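Long-range contacts in putative uncharacterized protein lp_3323 (Lactobacillus plantarum, PDB 3DC7), which is of unknown function but, as a member of the GDSL-like lipase/acylhydrolase family, probably hydrolyses ester or acyl substrates: residues H18-K22 / Q217-D221; L37-Y42 / H203-H209; D84-G90 / V130-S136. One frame throughout, in Å; residues are numbered along the deposited sequence. Where two conformers were deposited one is given.

Contact 1 (H18-K22 / Q217-D221)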
loop_
_atom_site.group_PDB
_atom_site.type_symbol
_atom_site.label_atom_id
_atom_site.label_comp_id
_atom_site.label_asym_id
_atom_site.label_seq_id
_atom_site.Cartn_x
_atom_site.Cartn_y
_atom_site.Cartn_z
ATOM N N HIS A 18 5.489 21.099 -0.864
ATOM C CA HIS A 18 6.080 20.086 0.071
ATOM C C HIS A 18 5.408 20.103 1.431
ATOM O O HIS A 18 4.997 21.165 1.921
ATOM C CB HIS A 18 7.583 20.288 0.228
ATOM C CG HIS A 18 8.397 19.400 -0.656
ATOM N ND1 HIS A 18 9.013 18.254 -0.194
ATOM C CD2 HIS A 18 8.676 19.473 -1.981
ATOM C CE1 HIS A 18 9.647 17.665 -1.195
ATOM N NE2 HIS A 18 9.460 18.384 -2.290
ATOM N N VAL A 19 5.283 18.923 2.027
ATOM C CA VAL A 19 4.631 18.808 3.324
ATOM C C VAL A 19 5.594 19.242 4.427
ATOM O O VAL A 19 6.719 18.732 4.516
ATOM C CB VAL A 19 4.072 17.387 3.571
ATOM C CG1 VAL A 19 3.323 17.322 4.886
ATOM C CG2 VAL A 19 3.132 17.002 2.460
ATOM N N SER A 20 5.154 20.217 5.226
ATOM C CA SER A 20 5.864 20.635 6.438
ATOM C C SER A 20 4.860 20.989 7.532
ATOM O O SER A 20 3.698 21.267 7.241
ATOM C CB SER A 20 6.805 21.819 6.156
ATOM O OG SER A 20 6.084 22.959 5.719
ATOM N N PHE A 21 5.308 20.953 8.787
ATOM C CA PHE A 21 4.470 21.316 9.939
ATOM C C PHE A 21 5.256 22.225 10.884
ATOM O O PHE A 21 6.485 22.174 10.914
ATOM C CB PHE A 21 4.017 20.063 10.697
ATOM C CG PHE A 21 3.320 19.056 9.840
ATOM C CD1 PHE A 21 1.965 19.194 9.546
ATOM C CD2 PHE A 21 4.020 17.974 9.314
ATOM C CE1 PHE A 21 1.319 18.271 8.749
ATOM C CE2 PHE A 21 3.386 17.039 8.523
ATOM C CZ PHE A 21 2.033 17.181 8.236
ATOM N N LYS A 22 4.550 23.040 11.662
ATOM C CA LYS A 22 5.212 24.010 12.542
ATOM C C LYS A 22 5.387 23.508 13.973
ATOM O O LYS A 22 6.303 23.931 14.656
ATOM C CB LYS A 22 4.454 25.345 12.546
ATOM C CG LYS A 22 4.230 25.942 11.142
ATOM C CD LYS A 22 3.278 27.171 11.145
ATOM C CE LYS A 22 1.868 26.872 11.715
ATOM N NZ LYS A 22 1.223 25.614 11.210
ATOM N N GLN A 217 9.487 11.927 4.667
ATOM C CA GLN A 217 9.075 13.070 3.840
ATOM C C GLN A 217 8.303 12.608 2.595
ATOM O O GLN A 217 7.238 13.158 2.292
ATOM C CB GLN A 217 10.260 13.965 3.470
ATOM C CG GLN A 217 9.862 15.283 2.793
ATOM C CD GLN A 217 9.150 16.263 3.733
ATOM O OE1 GLN A 217 9.666 16.617 4.785
ATOM N NE2 GLN A 217 7.970 16.702 3.345
ATOM N N SER A 218 8.812 11.574 1.913
ATOM C CA SER A 218 8.156 11.011 0.728
ATOM C C SER A 218 6.747 10.591 1.073
ATOM O O SER A 218 5.817 10.886 0.335
ATOM C CB SER A 218 8.896 9.781 0.207
ATOM O OG SER A 218 10.139 10.140 -0.338
ATOM N N PHE A 219 6.609 9.896 2.198
ATOM C CA PHE A 219 5.323 9.377 2.639
ATOM C C PHE A 219 4.336 10.520 2.907
ATOM O O PHE A 219 3.175 10.460 2.509
ATOM C CB PHE A 219 5.492 8.483 3.879
ATOM C CG PHE A 219 4.240 7.737 4.252
ATOM C CD1 PHE A 219 3.941 6.521 3.658
ATOM C CD2 PHE A 219 3.351 8.263 5.173
ATOM C CE1 PHE A 219 2.786 5.840 3.981
ATOM C CE2 PHE A 219 2.183 7.584 5.503
ATOM C CZ PHE A 219 1.905 6.368 4.904
ATOM N N LEU A 220 4.813 11.561 3.569
ATOM C CA LEU A 220 3.984 12.715 3.890
ATOM C C LEU A 220 3.511 13.425 2.628
ATOM O O LEU A 220 2.335 13.797 2.528
ATOM C CB LEU A 220 4.724 13.691 4.811
ATOM C CG LEU A 220 5.024 13.197 6.226
ATOM C CD1 LEU A 220 5.950 14.178 6.914
ATOM C CD2 LEU A 220 3.746 13.034 7.048
ATOM N N ASP A 221 4.423 13.594 1.670
ATOM C CA ASP A 221 4.116 14.201 0.371
ATOM C C ASP A 221 3.020 13.452 -0.391
ATOM O O ASP A 221 2.230 14.069 -1.095
ATOM C CB ASP A 221 5.381 14.298 -0.495
ATOM C CG ASP A 221 6.386 15.331 0.028
ATOM O OD1 ASP A 221 6.040 16.116 0.931
ATOM O OD2 ASP A 221 7.535 15.368 -0.472
#
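V19 is held at both polar ends of its backbone by two side chains of helix 206-223. Its N donates to D221 OD1 at 3.1 Å, nearly along the C-O bond of the carboxylate. Its O accepts from Q217 NE2 at 2.7 Å, on a lone pair in the carbonyl plane. A third bond closes the set: Q217 NE2 also donates to D221 OD1, 3.1 Å away. D221 OD1 thus takes two donors, which arrive from opposite faces of the carboxylate plane. The Q217 side chain leaves with CG anti to the backbone N (chi1 -171°) and then bends at chi2 (69°). This brings its amide back beside V19, with both acceptors close to the amide plane. Q217 OE1 is bonded to W50 NE1, which is consistent with NE2 being turned toward V19.

Apolar contacts lie beside these bonds. V19 CG1 meets L220 CB at 3.9 Å, the two side chains crossing at about a right angle. L220 CD1 comes to the edge of the F21 ring, 4.2 Å from CE2.

The H18 ring stands almost perpendicular to the D221 carboxylate, its CE1 3.2 Å from D221 OD2. The pair makes no hydrogen bond.

An alanine in place of D221 is likely to leave V19 N without its acceptor, Q217 NE2 with one bond fewer, and the H18 ring without the carboxylate beside it.

Around the contact, F21 stacks on F85, and H18 pairs by backbone with H229 of the C-terminal histidine run, probably a purification tag. The arrangement is the first modelled segment bonded through its backbone to helix side chains. It lays the lead-in to strand 24-28 over the end of the last helix of an SGNH-hydrolase alpha/beta fold.

Contact 2 (L37-Y42 / H203-H209). With SO4 (sulfate ion), chain D.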
loop_
_atom_site.group_PDB
_atom_site.type_symbol
_atom_site.label_atom_id
_atom_site.label_comp_id
_atom_site.label_asym_id
_atom_site.label_seq_id
_atom_site.Cartn_x
_atom_site.Cartn_y
_atom_site.Cartn_z
ATOM N N LEU A 37 21.996 6.885 20.790
ATOM C CA LEU A 37 23.314 6.455 20.293
ATOM C C LEU A 37 23.703 7.137 18.977
ATOM O O LEU A 37 24.883 7.227 18.637
ATOM C CB LEU A 37 23.321 4.943 20.085
ATOM C CG LEU A 37 23.382 4.088 21.347
ATOM C CD1 LEU A 37 22.509 2.852 21.175
ATOM C CD2 LEU A 37 24.824 3.739 21.666
ATOM N N ALA A 38 22.693 7.576 18.229
ATOM C CA ALA A 38 22.867 8.399 17.052
ATOM C C ALA A 38 22.666 9.839 17.489
ATOM O O ALA A 38 21.730 10.142 18.229
ATOM C CB ALA A 38 21.848 8.022 15.998
ATOM N N THR A 39 23.539 10.730 17.040
ATOM C CA THR A 39 23.450 12.126 17.450
ATOM C C THR A 39 22.413 12.928 16.666
ATOM O O THR A 39 21.891 13.913 17.185
ATOM C CB THR A 39 24.826 12.835 17.415
ATOM O OG1 THR A 39 25.413 12.698 16.116
ATOM C CG2 THR A 39 25.771 12.225 18.466
ATOM N N VAL A 40 22.111 12.500 15.434
ATOM C CA VAL A 40 21.188 13.223 14.557
ATOM C C VAL A 40 20.036 12.324 14.097
ATOM O O VAL A 40 20.216 11.462 13.241
ATOM C CB VAL A 40 21.904 13.817 13.321
ATOM C CG1 VAL A 40 20.937 14.685 12.516
ATOM C CG2 VAL A 40 23.138 14.629 13.738
ATOM N N HIS A 41 18.859 12.550 14.671
ATOM C CA HIS A 41 17.698 11.693 14.458
ATOM C C HIS A 41 16.866 12.151 13.259
ATOM O O HIS A 41 17.026 13.261 12.775
ATOM C CB HIS A 41 16.831 11.659 15.717
ATOM C CG HIS A 41 17.466 10.947 16.872
ATOM N ND1 HIS A 41 18.412 11.538 17.681
ATOM C CD2 HIS A 41 17.281 9.698 17.360
ATOM C CE1 HIS A 41 18.783 10.680 18.615
ATOM N NE2 HIS A 41 18.115 9.554 18.439
ATOM N N TYR A 42 15.975 11.294 12.792
ATOM C CA TYR A 42 15.125 11.628 11.649
ATOM C C TYR A 42 14.328 12.918 11.902
ATOM O O TYR A 42 14.193 13.753 11.005
ATOM C CB TYR A 42 14.186 10.463 11.292
ATOM C CG TYR A 42 13.148 10.207 12.349
ATOM C CD1 TYR A 42 11.892 10.820 12.284
ATOM C CD2 TYR A 42 13.434 9.398 13.442
ATOM C CE1 TYR A 42 10.937 10.619 13.292
ATOM C CE2 TYR A 42 12.492 9.182 14.449
ATOM C CZ TYR A 42 11.247 9.797 14.367
ATOM O OH TYR A 42 10.323 9.578 15.354
ATOM N N HIS A 203 19.238 -0.198 16.591
ATOM C CA HIS A 203 19.132 1.253 16.489
ATOM C C HIS A 203 19.753 1.729 15.192
ATOM O O HIS A 203 20.849 1.318 14.860
ATOM C CB HIS A 203 19.842 1.943 17.662
ATOM C CG HIS A 203 19.321 1.537 19.001
ATOM N ND1 HIS A 203 18.123 1.992 19.502
ATOM C CD2 HIS A 203 19.832 0.710 19.941
ATOM C CE1 HIS A 203 17.915 1.456 20.693
ATOM N NE2 HIS A 203 18.941 0.675 20.982
ATOM N N PRO A 204 19.049 2.597 14.448
ATOM C CA PRO A 204 19.688 3.214 13.295
ATOM C C PRO A 204 20.832 4.110 13.740
ATOM O O PRO A 204 20.756 4.721 14.806
ATOM C CB PRO A 204 18.566 4.063 12.681
ATOM C CG PRO A 204 17.314 3.502 13.191
ATOM C CD PRO A 204 17.646 3.022 14.584
ATOM N N ASN A 205 21.905 4.146 12.961
ATOM C CA ASN A 205 22.934 5.152 13.163
ATOM C C ASN A 205 22.529 6.451 12.426
ATOM O O ASN A 205 21.386 6.579 11.989
ATOM C CB ASN A 205 24.296 4.609 12.709
ATOM C CG ASN A 205 24.331 4.294 11.224
ATOM O OD1 ASN A 205 23.471 4.747 10.467
ATOM N ND2 ASN A 205 25.320 3.512 10.801
ATOM N N ASN A 206 23.445 7.401 12.275
ATOM C CA ASN A 206 23.132 8.638 11.556
ATOM C C ASN A 206 22.766 8.451 10.089
ATOM O O ASN A 206 21.881 9.143 9.579
ATOM C CB ASN A 206 24.270 9.653 11.662
ATOM C CG ASN A 206 24.379 10.268 13.041
ATOM O OD1 ASN A 206 23.558 10.025 13.930
ATOM N ND2 ASN A 206 25.393 11.087 13.220
ATOM N N ALA A 207 23.450 7.529 9.411
ATOM C CA ALA A 207 23.118 7.207 8.013
ATOM C C ALA A 207 21.714 6.603 7.894
ATOM O O ALA A 207 20.978 6.883 6.943
ATOM C CB ALA A 207 24.179 6.266 7.403
ATOM N N GLY A 208 21.348 5.783 8.875
ATOM C CA GLY A 208 20.031 5.137 8.917
ATOM C C GLY A 208 18.951 6.161 9.156
ATOM O O GLY A 208 17.874 6.092 8.560
ATOM N N HIS A 209 19.252 7.131 10.013
ATOM C CA HIS A 209 18.349 8.236 10.268
ATOM C C HIS A 209 18.120 9.141 9.065
ATOM O O HIS A 209 17.006 9.618 8.882
ATOM C CB HIS A 209 18.781 9.037 11.490
ATOM C CG HIS A 209 18.398 8.387 12.782
ATOM N ND1 HIS A 209 17.157 8.553 13.354
ATOM C CD2 HIS A 209 19.081 7.546 13.595
ATOM C CE1 HIS A 209 17.095 7.861 14.477
ATOM N NE2 HIS A 209 18.250 7.240 14.648
HETATM S S SO4 D . 26.799 7.609 14.005
HETATM O O1 SO4 D . 26.977 7.784 12.565
HETATM O O2 SO4 D . 25.468 7.092 14.322
HETATM O O3 SO4 D . 27.829 6.672 14.462
HETATM O O4 SO4 D . 26.942 8.899 14.684
HETATM O O HOH W 1 21.356 11.442 10.556
#
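A38 and N205 approach to 5.1 Å between CA atoms, and Y42 and H209 to 4.9 Å, where the loop before helix 42-50 runs over the start of helix 206-223. N206 makes the main polar link. Its OD1 accepts from V40 N at 3.2 Å, the donor lying 44° above the carbonyl plane. Its ND2 makes a weak bond to T39 OG1, 3.3 Å away. CG of N206 is anti to the carbonyl carbon (chi1 -72°), which turns the amide toward the loop. A water donates to both V40 O and N206 O.

H209 fills the other half. Its ND1 accepts a weak bond from Y42 N at 3.0 Å, and the same atom lies at the edge of the Y42 ring. The edge of the H41 ring points to the H209 face in an offset edge-to-face stack, planes 71° apart. On the far part of the H209 ring, CD2 packs against A38 CB. L37 CD1 touches the H203 ring at CD2.

N205 is the N-cap of helix 206-223, accepting from G208 N at its OD1 (2.8 Å). N206 N at this helix start binds O2 of a sulfate at 2.9 Å, probably from the crystallisation liquor.

H203 lies beside S30, and its N is bonded to D200 OD1. By family resemblance, S30, D200 and H203 probably form the catalytic site. Y42 OH bonds to T32 OG1, and its ring meets W26 of strand 24-28. Y42 also packs on I212 and L216, so its side chain touches both helix 206-223 and strand 24-28.

Contact 3 (D84-G90 / V130-S136)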
loop_
_atom_site.group_PDB
_atom_site.type_symbol
_atom_site.label_atom_id
_atom_site.label_comp_id
_atom_site.label_asym_id
_atom_site.label_seq_id
_atom_site.Cartn_x
_atom_site.Cartn_y
_atom_site.Cartn_z
ATOM N N ASP A 84 0.401 20.243 15.760
ATOM C CA ASP A 84 -0.195 20.284 14.417
ATOM C C ASP A 84 0.105 19.034 13.592
ATOM O O ASP A 84 -0.392 18.893 12.467
ATOM C CB ASP A 84 0.178 21.572 13.657
ATOM C CG ASP A 84 1.586 21.553 13.109
ATOM O OD1 ASP A 84 2.399 20.720 13.552
ATOM O OD2 ASP A 84 1.890 22.392 12.233
ATOM N N PHE A 85 0.913 18.141 14.162
ATOM C CA PHE A 85 1.254 16.853 13.564
ATOM C C PHE A 85 1.661 15.899 14.677
ATOM O O PHE A 85 2.413 16.274 15.579
ATOM C CB PHE A 85 2.404 17.011 12.559
ATOM C CG PHE A 85 2.899 15.702 11.962
ATOM C CD1 PHE A 85 2.073 14.929 11.139
ATOM C CD2 PHE A 85 4.201 15.263 12.202
ATOM C CE1 PHE A 85 2.536 13.727 10.578
ATOM C CE2 PHE A 85 4.671 14.076 11.657
ATOM C CZ PHE A 85 3.836 13.302 10.829
ATOM N N ILE A 86 1.157 14.674 14.618
ATOM C CA ILE A 86 1.543 13.650 15.578
ATOM C C ILE A 86 2.060 12.404 14.876
ATOM O O ILE A 86 1.366 11.798 14.057
ATOM C CB ILE A 86 0.388 13.286 16.551
ATOM C CG1 ILE A 86 -0.009 14.519 17.376
ATOM C CG2 ILE A 86 0.802 12.122 17.470
ATOM C CD1 ILE A 86 -1.454 14.501 17.889
ATOM N N ALA A 87 3.283 12.032 15.218
ATOM C CA ALA A 87 3.896 10.813 14.731
ATOM C C ALA A 87 4.132 9.835 15.891
ATOM O O ALA A 87 4.614 10.223 16.966
ATOM C CB ALA A 87 5.194 11.137 14.038
ATOM N N VAL A 88 3.767 8.574 15.673
ATOM C CA VAL A 88 4.056 7.511 16.632
ATOM C C VAL A 88 4.989 6.484 16.010
ATOM O O VAL A 88 4.705 5.929 14.945
ATOM C CB VAL A 88 2.780 6.825 17.156
ATOM C CG1 VAL A 88 3.129 5.731 18.173
ATOM C CG2 VAL A 88 1.830 7.864 17.752
ATOM N N PHE A 89 6.107 6.248 16.683
ATOM C CA PHE A 89 7.143 5.367 16.174
ATOM C C PHE A 89 7.431 4.285 17.230
ATOM O O PHE A 89 8.321 4.424 18.071
ATOM C CB PHE A 89 8.374 6.215 15.828
ATOM C CG PHE A 89 9.409 5.514 14.975
ATOM C CD1 PHE A 89 9.500 4.126 14.934
ATOM C CD2 PHE A 89 10.323 6.256 14.261
ATOM C CE1 PHE A 89 10.470 3.499 14.179
ATOM C CE2 PHE A 89 11.311 5.637 13.495
ATOM C CZ PHE A 89 11.382 4.261 13.452
ATOM N N GLY A 90 6.648 3.214 17.202
ATOM C CA GLY A 90 6.742 2.185 18.233
ATOM C C GLY A 90 6.455 0.774 17.756
ATOM O O GLY A 90 6.068 0.565 16.601
ATOM N N VAL A 130 -6.107 16.783 13.794
ATOM C CA VAL A 130 -4.645 16.797 13.605
ATOM C C VAL A 130 -4.203 15.621 12.720
ATOM O O VAL A 130 -4.612 14.491 12.973
ATOM C CB VAL A 130 -3.899 16.766 14.969
ATOM C CG1 VAL A 130 -2.417 16.516 14.790
ATOM C CG2 VAL A 130 -4.135 18.069 15.733
ATOM N N PRO A 131 -3.397 15.892 11.667
ATOM C CA PRO A 131 -2.850 14.799 10.872
ATOM C C PRO A 131 -1.896 13.927 11.689
ATOM O O PRO A 131 -1.083 14.443 12.466
ATOM C CB PRO A 131 -2.103 15.514 9.732
ATOM C CG PRO A 131 -1.865 16.889 10.216
ATOM C CD PRO A 131 -2.991 17.213 11.144
ATOM N N LYS A 132 -2.020 12.614 11.524
ATOM C CA LYS A 132 -1.225 11.662 12.293
ATOM C C LYS A 132 -0.722 10.552 11.405
ATOM O O LYS A 132 -1.397 10.148 10.465
ATOM C CB LYS A 132 -2.066 10.994 13.386
ATOM C CG LYS A 132 -2.912 11.920 14.182
ATOM C CD LYS A 132 -3.980 11.161 14.927
ATOM C CE LYS A 132 -4.903 12.148 15.586
ATOM N NZ LYS A 132 -5.856 12.679 14.580
ATOM N N LEU A 133 0.454 10.038 11.728
ATOM C CA LEU A 133 0.872 8.781 11.144
ATOM C C LEU A 133 1.552 7.846 12.143
ATOM O O LEU A 133 2.135 8.288 13.142
ATOM C CB LEU A 133 1.705 8.978 9.864
ATOM C CG LEU A 133 3.084 9.629 9.763
ATOM C CD1 LEU A 133 3.898 9.461 10.996
ATOM C CD2 LEU A 133 3.831 9.009 8.611
ATOM N N PHE A 134 1.457 6.551 11.860
ATOM C CA PHE A 134 2.119 5.507 12.629
ATOM C C PHE A 134 3.305 4.979 11.850
ATOM O O PHE A 134 3.169 4.614 10.682
ATOM C CB PHE A 134 1.146 4.364 12.925
ATOM C CG PHE A 134 0.527 4.440 14.285
ATOM C CD1 PHE A 134 0.738 3.430 15.210
ATOM C CD2 PHE A 134 -0.253 5.538 14.651
ATOM C CE1 PHE A 134 0.173 3.496 16.479
ATOM C CE2 PHE A 134 -0.817 5.617 15.921
ATOM C CZ PHE A 134 -0.603 4.596 16.832
ATOM N N ILE A 135 4.466 4.955 12.498
ATOM C CA ILE A 135 5.692 4.454 11.874
ATOM C C ILE A 135 6.115 3.174 12.589
ATOM O O ILE A 135 6.288 3.176 13.802
ATOM C CB ILE A 135 6.836 5.500 11.930
ATOM C CG1 ILE A 135 6.381 6.836 11.315
ATOM C CG2 ILE A 135 8.039 4.978 11.200
ATOM C CD1 ILE A 135 7.218 8.012 11.742
ATOM N N SER A 136 6.259 2.079 11.846
ATOM C CA SER A 136 6.798 0.846 12.439
ATOM C C SER A 136 8.218 0.556 11.941
ATOM O O SER A 136 8.562 0.878 10.801
ATOM C CB SER A 136 5.872 -0.334 12.180
ATOM O OG SER A 136 5.747 -0.583 10.794
#
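I86 O is met by two neighbours on the adjacent strand: L133 N donates a hydrogen bond at 3.1 Å, and K132 CA makes a C-H...O contact. The ladder continues in parallel register. I86 N donates to P131 O, V88 N to L133 O at 3.0 Å, and I135 N to V88 O at 2.6 Å. G90 N to I135 O is a weak end bond.

Side chains alternate between the sheet faces. On one, F134 was modelled in two conformers; in one of them V88 CB sits over the centre of its ring, 4.0 Å from the centroid, in a CH-pi contact. I86 CD1 reaches V130 CG1. On the other, I135 CG2 lies squarely over the F89 ring, 3.8 Å from its centroid. I135 CG2 is anti to the backbone N, which directs this methyl to the ring. L133 CD1 touches both A87 CB and F85 CZ. K132 NZ curls back to V130 O and also bonds Q124 and W127.

Strand 24-28 pairs with the far edge of 85-89. F134 is covered by helix 112-126, which belongs to the beta-alpha-beta crossover joining the two strands. L133 and I135 pack under L216 of helix 206-223.

In the fold
Contact 1 joins the first modelled residues to the last helix. Contact 2 lies between its segments in sequence, and contact 3 lies within contact 2. Contacts 1 and 2 share helix 206-223, one toward its C-terminal end and one at its start, with centres 20 Å apart. Contact 3 pairs the central strand 85-89 of the five-stranded parallel sheet with its neighbour 132-136. Its centre is 12 Å from contact 1 and 19 Å from contact 2. K22 and D84 form a salt bridge between contacts 1 and 3. Y42 OH packs against F89 between contacts 2 and 3. The last helix thus packs on the sheet, while its two ends meet the first modelled segment and the loop before helix 42-50, near the probable active site.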